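Local coordinates for serine protease inhibitor 4, isoform B (Drosophila melanogaster, PDB 4P0F), which probably inhibits serine and cysteine endopeptidases as a member of the serpin family, captured here in its cleaved form, at residues D217-L221 with L233-T239; H358-Y362 with W374-V378. All coordinates share one frame; numbering follows the deposited sequence.

Contact 1: residues D217-L221 with L233-T239; sequences DAMAL and LIVLPNT
M219 and L236 form a hydrogen-bonded antiparallel pair, with M219 N to L236 O at 3.0 Å and L236 N to M219 O at 2.8 Å. L221 and I234 repeat the pattern two residues on, and A220-V235 and A218-P237 are the non-hydrogen-bonded pairs of the two strands, whose directions differ by 160°. Beyond P237 the pairing runs on into the loop, where N238 N donates to D217 O at 3.0 Å. D217 and A218 both face L213 in a G1 beta bulge on the far side of 217-221. The polar side-chain contact lies at this end. With chi1 at -162°, D217 swings its carboxylate away from its own N and beside its carbonyl carbon, bringing OD1 to within 2.9 Å of N238 ND2. The amide meets OD1 from above the carboxylate, the two planes standing 86° apart. One water takes a second bond from ND2 and donates to A218 O; another donates to D217 OD2 and bonds T239 OG1. The extended side chain of M219 crosses N238 at about a right angle, M219 CG 3.6 Å from N238 OD1. On the A220 face the packing is aliphatic: A218 CB lies 4.1 Å from V235 CG1, and A220 CB as far from L233 CD1. L246 of helix 243-249 covers A218 and V235, while F354 packs against M219, L221, I234 and L236. This is a beta hairpin of the serpin fold, its strands corresponding to the second and third of sheet B.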
loop_
_atom_site.group_PDB
_atom_site.type_symbol
_atom_site.label_atom_id
_atom_site.label_comp_id
_atom_site.label_asym_id
_atom_site.label_seq_id
_atom_site.Cartn_x
_atom_site.Cartn_y
_atom_site.Cartn_z
ATOM N N ASP A 217 -8.322 -23.943 -0.581
ATOM C CA ASP A 217 -7.713 -24.661 -1.712
ATOM C C ASP A 217 -6.397 -24.009 -2.114
ATOM O O ASP A 217 -6.133 -23.763 -3.303
ATOM C CB ASP A 217 -8.650 -24.718 -2.921
ATOM C CG ASP A 217 -8.249 -25.797 -3.928
ATOM O OD1 ASP A 217 -7.767 -26.879 -3.511
ATOM O OD2 ASP A 217 -8.430 -25.570 -5.143
ATOM N N ALA A 218 -5.567 -23.746 -1.116
ATOM C CA ALA A 218 -4.304 -23.066 -1.346
ATOM C C ALA A 218 -3.223 -23.547 -0.387
ATOM O O ALA A 218 -3.472 -24.368 0.499
ATOM C CB ALA A 218 -4.492 -21.570 -1.212
ATOM N N MET A 219 -2.012 -23.048 -0.601
ATOM C CA MET A 219 -0.917 -23.251 0.331
ATOM C C MET A 219 -0.219 -21.922 0.508
ATOM O O MET A 219 -0.316 -21.043 -0.353
ATOM C CB MET A 219 0.058 -24.320 -0.175
ATOM C CG MET A 219 -0.572 -25.671 -0.411
ATOM S SD MET A 219 0.547 -26.855 -1.194
ATOM C CE MET A 219 -0.591 -28.230 -1.354
ATOM N N ALA A 220 0.466 -21.754 1.633
ATOM C CA ALA A 220 1.152 -20.504 1.887
ATOM C C ALA A 220 2.538 -20.738 2.447
ATOM O O ALA A 220 2.806 -21.762 3.067
ATOM C CB ALA A 220 0.342 -19.629 2.838
ATOM N N LEU A 221 3.399 -19.749 2.231
ATOM C CA LEU A 221 4.791 -19.787 2.640
ATOM C C LEU A 221 5.184 -18.374 3.039
ATOM O O LEU A 221 4.715 -17.397 2.441
ATOM C CB LEU A 221 5.688 -20.311 1.493
ATOM C CG LEU A 221 7.119 -20.746 1.809
ATOM C CD1 LEU A 221 7.127 -22.076 2.533
ATOM C CD2 LEU A 221 7.930 -20.842 0.526
ATOM N N LEU A 233 4.782 -13.062 2.573
ATOM C CA LEU A 233 3.819 -14.144 2.566
ATOM C C LEU A 233 3.356 -14.376 1.148
ATOM O O LEU A 233 2.953 -13.435 0.475
ATOM C CB LEU A 233 2.625 -13.793 3.455
ATOM C CG LEU A 233 1.456 -14.778 3.447
ATOM C CD1 LEU A 233 1.824 -16.056 4.181
ATOM C CD2 LEU A 233 0.237 -14.104 4.062
ATOM N N ILE A 234 3.453 -15.620 0.690
ATOM C CA ILE A 234 2.963 -16.008 -0.630
ATOM C C ILE A 234 1.798 -16.964 -0.433
ATOM O O ILE A 234 1.933 -17.936 0.301
ATOM C CB ILE A 234 4.064 -16.696 -1.469
ATOM C CG1 ILE A 234 5.287 -15.783 -1.591
ATOM C CG2 ILE A 234 3.546 -17.051 -2.848
ATOM C CD1 ILE A 234 6.547 -16.507 -1.972
ATOM N N VAL A 235 0.659 -16.679 -1.062
ATOM C CA VAL A 235 -0.482 -17.585 -1.015
ATOM C C VAL A 235 -0.747 -18.058 -2.430
ATOM O O VAL A 235 -1.053 -17.276 -3.323
ATOM C CB VAL A 235 -1.732 -16.930 -0.415
ATOM C CG1 VAL A 235 -2.766 -17.995 -0.104
ATOM C CG2 VAL A 235 -1.367 -16.154 0.842
ATOM N N LEU A 236 -0.607 -19.364 -2.608
ATOM C CA LEU A 236 -0.581 -20.015 -3.906
ATOM C C LEU A 236 -1.794 -20.931 -4.072
ATOM O O LEU A 236 -1.928 -21.915 -3.337
ATOM C CB LEU A 236 0.708 -20.829 -4.036
ATOM C CG LEU A 236 0.964 -21.547 -5.347
ATOM C CD1 LEU A 236 1.171 -20.565 -6.487
ATOM C CD2 LEU A 236 2.195 -22.463 -5.192
ATOM N N PRO A 237 -2.683 -20.624 -5.031
ATOM C CA PRO A 237 -3.784 -21.558 -5.302
ATOM C C PRO A 237 -3.269 -22.947 -5.672
ATOM O O PRO A 237 -2.181 -23.053 -6.243
ATOM C CB PRO A 237 -4.513 -20.919 -6.488
ATOM C CG PRO A 237 -4.136 -19.475 -6.449
ATOM C CD PRO A 237 -2.760 -19.412 -5.863
ATOM N N ASN A 238 -4.029 -23.990 -5.359
ATOM C CA ASN A 238 -3.610 -25.351 -5.703
ATOM C C ASN A 238 -3.750 -25.642 -7.196
ATOM O O ASN A 238 -3.134 -26.577 -7.704
ATOM C CB ASN A 238 -4.416 -26.391 -4.915
ATOM C CG ASN A 238 -4.090 -26.401 -3.430
ATOM O OD1 ASN A 238 -3.036 -25.939 -3.001
ATOM N ND2 ASN A 238 -5.001 -26.962 -2.636
ATOM N N THR A 239 -4.577 -24.860 -7.890
ATOM C CA THR A 239 -4.791 -25.047 -9.325
ATOM C C THR A 239 -4.275 -23.847 -10.104
ATOM O O THR A 239 -4.235 -22.730 -9.597
ATOM C CB THR A 239 -6.278 -25.247 -9.676
ATOM O OG1 THR A 239 -7.010 -24.069 -9.316
ATOM C CG2 THR A 239 -6.857 -26.462 -8.957
HETATM O O HOH W 1 -7.080 -23.631 -6.388
HETATM O O HOH W 2 -4.777 -26.945 0.167
#

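Contact 2: residues H358-Y362 with W374-V378; sequences HPFTY and WGSVV
W374 lays one face of its indole over Y362 O, while Y22 of helix 6-28 meets the ring from outside the pair. G375 is gripped at both ends of its backbone: its N donates to Y362 O, and its O accepts from Y362 N and T361 OG1, each at 2.9 Å, the two donors arriving from opposite faces of the carbonyl plane. The Y362 ring, turned back between its own N and carbonyl carbon (chi1 62°), lies flat on the glycine, with G375 CA 3.8 Å from the ring centroid in a CH-pi contact. Were Y362 an alanine, this glycine backbone would probably lose its aromatic cover, and the water between Y362 OH and S376 O, 2.6 Å from each, its phenol partner. The two strands form the hairpin of the fourth and fifth strands of serpin sheet B, running antiparallel at 160°. S376 turns to the T361 face, where its OG bonds Y22 OH. V377 exchanges backbone hydrogen bonds with F360 and sets CB over the phenyl face, 3.9 Å from the centroid, while its CG2 touches F360 CZ at 3.5 Å. At V378 the carbonyl O comes within 3.6 Å of P359 CG, and L243 packs against both residues.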
loop_
_atom_site.group_PDB
_atom_site.type_symbol
_atom_site.label_atom_id
_atom_site.label_comp_id
_atom_site.label_asym_id
_atom_site.label_seq_id
_atom_site.Cartn_x
_atom_site.Cartn_y
_atom_site.Cartn_z
ATOM N N HIS A 358 2.478 -20.308 -11.228
ATOM C CA HIS A 358 1.198 -19.893 -11.779
ATOM C C HIS A 358 0.698 -18.782 -10.863
ATOM O O HIS A 358 1.343 -18.507 -9.851
ATOM C CB HIS A 358 0.232 -21.083 -11.904
ATOM C CG HIS A 358 -0.099 -21.755 -10.608
ATOM N ND1 HIS A 358 0.457 -22.960 -10.229
ATOM C CD2 HIS A 358 -0.956 -21.413 -9.619
ATOM C CE1 HIS A 358 -0.035 -23.320 -9.057
ATOM N NE2 HIS A 358 -0.894 -22.398 -8.665
ATOM N N PRO A 359 -0.406 -18.104 -11.225
ATOM C CA PRO A 359 -0.734 -16.866 -10.502
ATOM C C PRO A 359 -0.915 -17.017 -8.992
ATOM O O PRO A 359 -1.498 -17.999 -8.514
ATOM C CB PRO A 359 -2.040 -16.419 -11.169
ATOM C CG PRO A 359 -1.886 -16.896 -12.573
ATOM C CD PRO A 359 -1.236 -18.252 -12.436
ATOM N N PHE A 360 -0.403 -16.033 -8.256
ATOM C CA PHE A 360 -0.424 -16.055 -6.802
ATOM C C PHE A 360 -0.582 -14.658 -6.227
ATOM O O PHE A 360 -0.458 -13.650 -6.941
ATOM C CB PHE A 360 0.844 -16.721 -6.241
ATOM C CG PHE A 360 2.140 -16.035 -6.617
ATOM C CD1 PHE A 360 2.666 -15.017 -5.828
ATOM C CD2 PHE A 360 2.846 -16.436 -7.737
ATOM C CE1 PHE A 360 3.860 -14.407 -6.170
ATOM C CE2 PHE A 360 4.035 -15.828 -8.079
ATOM C CZ PHE A 360 4.541 -14.811 -7.293
ATOM N N THR A 361 -0.911 -14.602 -4.941
ATOM C CA THR A 361 -1.006 -13.336 -4.238
ATOM C C THR A 361 0.090 -13.310 -3.178
ATOM O O THR A 361 0.603 -14.353 -2.760
ATOM C CB THR A 361 -2.420 -13.118 -3.627
ATOM O OG1 THR A 361 -2.471 -11.845 -2.968
ATOM C CG2 THR A 361 -2.751 -14.174 -2.648
ATOM N N TYR A 362 0.501 -12.111 -2.795
ATOM C CA TYR A 362 1.582 -11.965 -1.833
ATOM C C TYR A 362 1.348 -10.733 -0.962
ATOM O O TYR A 362 0.651 -9.788 -1.350
ATOM C CB TYR A 362 2.948 -11.883 -2.541
ATOM C CG TYR A 362 3.086 -10.692 -3.456
ATOM C CD1 TYR A 362 3.469 -9.456 -2.954
ATOM C CD2 TYR A 362 2.796 -10.790 -4.807
ATOM C CE1 TYR A 362 3.581 -8.358 -3.774
ATOM C CE2 TYR A 362 2.903 -9.689 -5.641
ATOM C CZ TYR A 362 3.294 -8.475 -5.116
ATOM O OH TYR A 362 3.391 -7.372 -5.934
ATOM N N TRP A 374 0.789 -5.312 -0.623
ATOM C CA TRP A 374 -0.100 -6.390 -1.019
ATOM C C TRP A 374 -0.135 -6.425 -2.539
ATOM O O TRP A 374 -0.204 -5.376 -3.186
ATOM C CB TRP A 374 -1.491 -6.153 -0.438
ATOM C CG TRP A 374 -2.387 -7.337 -0.387
ATOM C CD1 TRP A 374 -2.822 -8.080 -1.441
ATOM C CD2 TRP A 374 -2.999 -7.906 0.784
ATOM N NE1 TRP A 374 -3.645 -9.087 -1.001
ATOM C CE2 TRP A 374 -3.773 -8.998 0.359
ATOM C CE3 TRP A 374 -2.957 -7.598 2.146
ATOM C CZ2 TRP A 374 -4.498 -9.789 1.250
ATOM C CZ3 TRP A 374 -3.676 -8.376 3.024
ATOM C CH2 TRP A 374 -4.434 -9.459 2.577
ATOM N N GLY A 375 -0.084 -7.615 -3.127
ATOM C CA GLY A 375 -0.133 -7.687 -4.571
ATOM C C GLY A 375 -0.483 -9.037 -5.147
ATOM O O GLY A 375 -0.714 -10.007 -4.424
ATOM N N SER A 376 -0.538 -9.053 -6.474
ATOM C CA SER A 376 -0.832 -10.225 -7.281
ATOM C C SER A 376 0.187 -10.376 -8.389
ATOM O O SER A 376 0.622 -9.388 -8.969
ATOM C CB SER A 376 -2.209 -10.111 -7.934
ATOM O OG SER A 376 -3.251 -10.253 -7.006
ATOM N N VAL A 377 0.535 -11.619 -8.696
ATOM C CA VAL A 377 1.245 -11.927 -9.930
ATOM C C VAL A 377 0.299 -12.743 -10.783
ATOM O O VAL A 377 -0.020 -13.881 -10.445
ATOM C CB VAL A 377 2.550 -12.690 -9.682
ATOM C CG1 VAL A 377 3.220 -13.029 -11.012
ATOM C CG2 VAL A 377 3.492 -11.860 -8.824
ATOM N N VAL A 378 -0.150 -12.158 -11.887
ATOM C CA VAL A 378 -1.145 -12.797 -12.736
ATOM C C VAL A 378 -0.582 -13.123 -14.110
ATOM O O VAL A 378 -0.897 -14.156 -14.690
ATOM C CB VAL A 378 -2.388 -11.900 -12.891
ATOM C CG1 VAL A 378 -3.417 -12.543 -13.807
ATOM C CG2 VAL A 378 -3.003 -11.619 -11.524
HETATM O O HOH W 3 2.396 -7.561 -8.336
#

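How the contacts relate
Following the chain from its N terminus, contact 1 comes first and closes the hairpin of strands 218-224 and 230-237, with eleven residues between its segments. The chain then leaves through helix 243-249, long strands and the cleaved reactive-loop strand 328-341, inserted among its neighbours as in other cleaved serpins, before contact 2 closes a second hairpin. The two are in series, neither nesting nor crossing. In space they adjoin: strands 230-237 and 360-366 run antiparallel, V235 N lies 2.9 Å from T361 O, and H358 NE2 reaches P237 O at 2.8 Å. Four consecutive strands of sheet B thus join, with helix 243-249 packed against both hairpins and helix 6-28 against contact 2.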